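Local coordinates for protein ATP:cob(I)alamin adenosyltransferase (Salmonella enterica subsp. enterica serovar Livingstone, PDB 5CX7) that binds heme between two subunits through its C-terminal domain and, as a whole protein, probably converts cob(I)alamin to adenosylcobalamin, the cofactor of propanediol dehydratase, at residues F14-Q19 with L110-I115. Numbering follows the deposited sequence.
Sequences FHDLHQ and LWRDGI. With HEM (protoporphyrin IX containing Fe), chain B.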
loop_
_atom_site.group_PDB
_atom_site.type_symbol
_atom_site.label_atom_id
_atom_site.label_comp_id
_atom_site.label_asym_id
_atom_site.label_seq_id
_atom_site.Cartn_x
_atom_site.Cartn_y
_atom_site.Cartn_z
ATOM N N PHE E 14 24.535 -23.634 -5.578
ATOM C CA PHE E 14 23.704 -23.975 -6.716
ATOM C C PHE E 14 23.099 -25.343 -6.569
ATOM O O PHE E 14 21.862 -25.567 -6.699
ATOM C CB PHE E 14 24.443 -23.928 -8.077
ATOM C CG PHE E 14 23.641 -24.587 -9.207
ATOM C CD1 PHE E 14 22.586 -23.959 -9.752
ATOM C CD2 PHE E 14 23.865 -25.920 -9.545
ATOM C CE1 PHE E 14 21.802 -24.570 -10.724
ATOM C CE2 PHE E 14 23.081 -26.569 -10.492
ATOM C CZ PHE E 14 22.033 -25.879 -11.084
ATOM N N HIS E 15 23.940 -26.329 -6.279
ATOM C CA HIS E 15 23.457 -27.668 -6.053
ATOM C C HIS E 15 22.400 -27.767 -4.918
ATOM O O HIS E 15 21.422 -28.516 -4.997
ATOM C CB HIS E 15 24.662 -28.619 -5.757
ATOM C CG HIS E 15 24.252 -30.036 -5.478
ATOM N ND1 HIS E 15 23.956 -30.966 -6.462
ATOM C CD2 HIS E 15 24.105 -30.682 -4.300
ATOM C CE1 HIS E 15 23.626 -32.116 -5.902
ATOM N NE2 HIS E 15 23.739 -31.977 -4.596
ATOM N N ASP E 16 22.648 -27.126 -3.795
ATOM C CA ASP E 16 21.640 -27.109 -2.697
ATOM C C ASP E 16 20.276 -26.625 -3.193
ATOM O O ASP E 16 19.261 -27.199 -2.877
ATOM C CB ASP E 16 22.059 -26.188 -1.560
ATOM C CG ASP E 16 23.270 -26.692 -0.776
ATOM O OD1 ASP E 16 23.365 -27.900 -0.522
ATOM O OD2 ASP E 16 24.014 -25.856 -0.171
ATOM N N LEU E 17 20.300 -25.499 -3.882
ATOM C CA LEU E 17 19.054 -24.863 -4.362
ATOM C C LEU E 17 18.351 -25.770 -5.350
ATOM O O LEU E 17 17.134 -25.917 -5.319
ATOM C CB LEU E 17 19.392 -23.521 -5.049
ATOM C CG LEU E 17 19.958 -22.437 -4.109
ATOM C CD1 LEU E 17 20.498 -21.252 -4.913
ATOM C CD2 LEU E 17 18.987 -21.977 -3.043
ATOM N N HIS E 18 19.124 -26.307 -6.296
ATOM C CA HIS E 18 18.614 -27.151 -7.312
ATOM C C HIS E 18 17.955 -28.397 -6.730
ATOM O O HIS E 18 16.877 -28.755 -7.169
ATOM C CB HIS E 18 19.722 -27.506 -8.328
ATOM C CG HIS E 18 19.180 -28.092 -9.592
ATOM N ND1 HIS E 18 19.104 -29.454 -9.802
ATOM C CD2 HIS E 18 18.635 -27.511 -10.693
ATOM C CE1 HIS E 18 18.546 -29.700 -10.977
ATOM N NE2 HIS E 18 18.269 -28.544 -11.505
ATOM N N GLN E 19 18.631 -29.048 -5.807
ATOM C CA GLN E 19 18.150 -30.265 -5.169
ATOM C C GLN E 19 16.958 -30.033 -4.297
ATOM O O GLN E 19 16.045 -30.824 -4.334
ATOM C CB GLN E 19 19.249 -31.022 -4.383
ATOM C CG GLN E 19 20.318 -31.536 -5.317
ATOM C CD GLN E 19 19.729 -32.395 -6.438
ATOM O OE1 GLN E 19 19.239 -33.484 -6.161
ATOM N NE2 GLN E 19 19.821 -31.952 -7.686
ATOM N N LEU E 110 16.636 -22.943 7.454
ATOM C CA LEU E 110 17.689 -23.873 7.034
ATOM C C LEU E 110 18.991 -23.441 7.731
ATOM O O LEU E 110 19.432 -22.297 7.573
ATOM C CB LEU E 110 17.863 -23.848 5.555
ATOM C CG LEU E 110 16.583 -24.076 4.739
ATOM C CD1 LEU E 110 16.855 -23.907 3.266
ATOM C CD2 LEU E 110 15.971 -25.435 4.998
ATOM N N TRP E 111 19.625 -24.391 8.405
ATOM C CA TRP E 111 20.839 -24.147 9.201
ATOM C C TRP E 111 21.967 -25.131 8.866
ATOM O O TRP E 111 21.715 -26.269 8.493
ATOM C CB TRP E 111 20.543 -24.341 10.674
ATOM C CG TRP E 111 19.530 -23.474 11.263
ATOM C CD1 TRP E 111 18.199 -23.650 11.213
ATOM C CD2 TRP E 111 19.754 -22.281 12.027
ATOM N NE1 TRP E 111 17.566 -22.631 11.880
ATOM C CE2 TRP E 111 18.502 -21.769 12.374
ATOM C CE3 TRP E 111 20.907 -21.614 12.464
ATOM C CZ2 TRP E 111 18.351 -20.609 13.168
ATOM C CZ3 TRP E 111 20.776 -20.457 13.218
ATOM C CH2 TRP E 111 19.526 -19.961 13.569
ATOM N N ARG E 112 23.207 -24.636 8.883
ATOM C CA ARG E 112 24.431 -25.466 8.684
ATOM C C ARG E 112 25.431 -24.988 9.689
ATOM O O ARG E 112 25.777 -23.797 9.642
ATOM C CB ARG E 112 25.075 -25.274 7.290
ATOM C CG ARG E 112 25.137 -26.506 6.477
ATOM C CD ARG E 112 25.944 -26.271 5.177
ATOM N NE ARG E 112 25.179 -27.094 4.308
ATOM C CZ ARG E 112 24.776 -26.782 3.089
ATOM N NH1 ARG E 112 25.076 -25.627 2.502
ATOM N NH2 ARG E 112 24.088 -27.673 2.450
ATOM N N ASP E 113 25.985 -25.908 10.478
ATOM C CA ASP E 113 27.062 -25.568 11.432
ATOM C C ASP E 113 26.719 -24.376 12.320
ATOM O O ASP E 113 27.543 -23.465 12.485
ATOM C CB ASP E 113 28.393 -25.282 10.699
ATOM C CG ASP E 113 28.917 -26.474 9.872
ATOM O OD1 ASP E 113 28.535 -27.637 10.142
ATOM O OD2 ASP E 113 29.645 -26.243 8.856
ATOM N N GLY E 114 25.486 -24.351 12.819
ATOM C CA GLY E 114 25.013 -23.249 13.631
ATOM C C GLY E 114 24.712 -21.927 12.926
ATOM O O GLY E 114 24.402 -20.938 13.592
ATOM N N ILE E 115 24.779 -21.887 11.596
ATOM C CA ILE E 115 24.604 -20.668 10.827
ATOM C C ILE E 115 23.283 -20.794 10.052
ATOM O O ILE E 115 23.061 -21.779 9.348
ATOM C CB ILE E 115 25.772 -20.429 9.844
ATOM C CG1 ILE E 115 27.143 -20.344 10.588
ATOM C CG2 ILE E 115 25.555 -19.176 9.004
ATOM C CD1 ILE E 115 27.272 -19.149 11.500
HETATM C CHA HEM B . 19.774 -30.439 -14.498
HETATM C CHB HEM B . 19.378 -25.640 -13.786
HETATM C CHC HEM B . 15.034 -26.567 -11.880
HETATM C CHD HEM B . 15.321 -31.233 -13.011
HETATM C C1A HEM B . 20.014 -29.106 -14.412
HETATM C C2A HEM B . 21.249 -28.516 -14.714
HETATM C C3A HEM B . 21.136 -27.168 -14.507
HETATM C C4A HEM B . 19.834 -26.888 -14.103
HETATM C CMA HEM B . 22.228 -26.126 -14.676
HETATM C CAA HEM B . 22.526 -29.227 -15.149
HETATM C CBA HEM B . 23.379 -29.377 -13.862
HETATM C CGA HEM B . 24.200 -30.642 -13.806
HETATM O O1A HEM B . 25.433 -30.573 -14.053
HETATM O O2A HEM B . 23.646 -31.730 -13.494
HETATM C C1B HEM B . 18.135 -25.461 -13.215
HETATM C C2B HEM B . 17.652 -24.222 -12.790
HETATM C C3B HEM B . 16.425 -24.469 -12.249
HETATM C C4B HEM B . 16.178 -25.929 -12.337
HETATM C CMB HEM B . 18.424 -22.906 -12.947
HETATM C CAB HEM B . 15.574 -23.388 -11.714
HETATM C CBB HEM B . 14.369 -23.477 -11.204
HETATM C C1C HEM B . 14.724 -27.911 -11.993
HETATM C C2C HEM B . 13.512 -28.505 -11.528
HETATM C C3C HEM B . 13.607 -29.864 -11.873
HETATM C C4C HEM B . 14.877 -30.035 -12.525
HETATM C CMC HEM B . 12.351 -27.801 -10.805
HETATM C CAC HEM B . 12.672 -31.021 -11.671
HETATM C CBC HEM B . 11.487 -30.986 -11.114
HETATM C C1D HEM B . 16.598 -31.338 -13.515
HETATM C C2D HEM B . 17.033 -32.673 -13.935
HETATM C C3D HEM B . 18.307 -32.493 -14.343
HETATM C C4D HEM B . 18.590 -31.038 -14.187
HETATM C CMD HEM B . 16.198 -33.943 -13.904
HETATM C CAD HEM B . 19.224 -33.581 -14.914
HETATM C CBD HEM B . 19.639 -34.663 -13.913
HETATM C CGD HEM B . 21.103 -34.594 -13.532
HETATM O O1D HEM B . 21.832 -35.639 -13.587
HETATM O O2D HEM B . 21.571 -33.501 -13.123
HETATM N NA HEM B . 19.152 -28.082 -14.006
HETATM N NB HEM B . 17.248 -26.414 -12.936
HETATM N NC HEM B . 15.553 -28.858 -12.536
HETATM N ND HEM B . 17.560 -30.384 -13.671
HETATM FE FE HEM B . 17.444 -28.468 -13.304
#
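Asp16, in the first turn of helix 14-31, and Arg112, at the end of strand 107-112, the outermost strand of this chain's own four-stranded sheet, bridge backbones that stay well apart, the nearest CA atoms, those of Asp16 and Leu110, being 11.0 Å from each other. Their end-on, bidentate salt bridge ties the heme-bearing helix to a beta hairpin of the antiparallel sheet in this HbpS-like domain. Arg112 NH1 donates to Asp16 OD2 at 2.9 Å and Arg112 NH2 to Asp16 OD1 at 3.1 Å, both bonds fairly straight at 156°; a weak third bond runs from NH2 to OD2. Both acceptors lie near the guanidinium plane and are approached on their syn sides, but the two flat groups are twisted 36° against each other. An aspartate suits the first helical turn, where its negative charge probably interacts well with the positive end of the helix dipole, and the long arginine spans the gap, its chain bent at chi3 (-144°). Asp16 is buried, and the guanidinium probably stabilises its carboxylate in the charged form, while the same arginine nitrogens also reach the carbonyl of Val10 and, weakly, that of Asn142, so terminal segments join the bridge. From Arg112 to Ile115 a type I' turn reverses the chain; Gly114 readily takes its positive phi.

Elsewhere on the helix, His18 serves as an axial heme ligand, and His18 of a second subunit binds the same iron. Phe14 swings its nonpolar ring toward the macrocycle's rim because its CG stands opposite the backbone N: Phe14 CZ lies 3.6 Å from the heme methyl CMA, and His18 NE2 binds the iron at 2.0 Å.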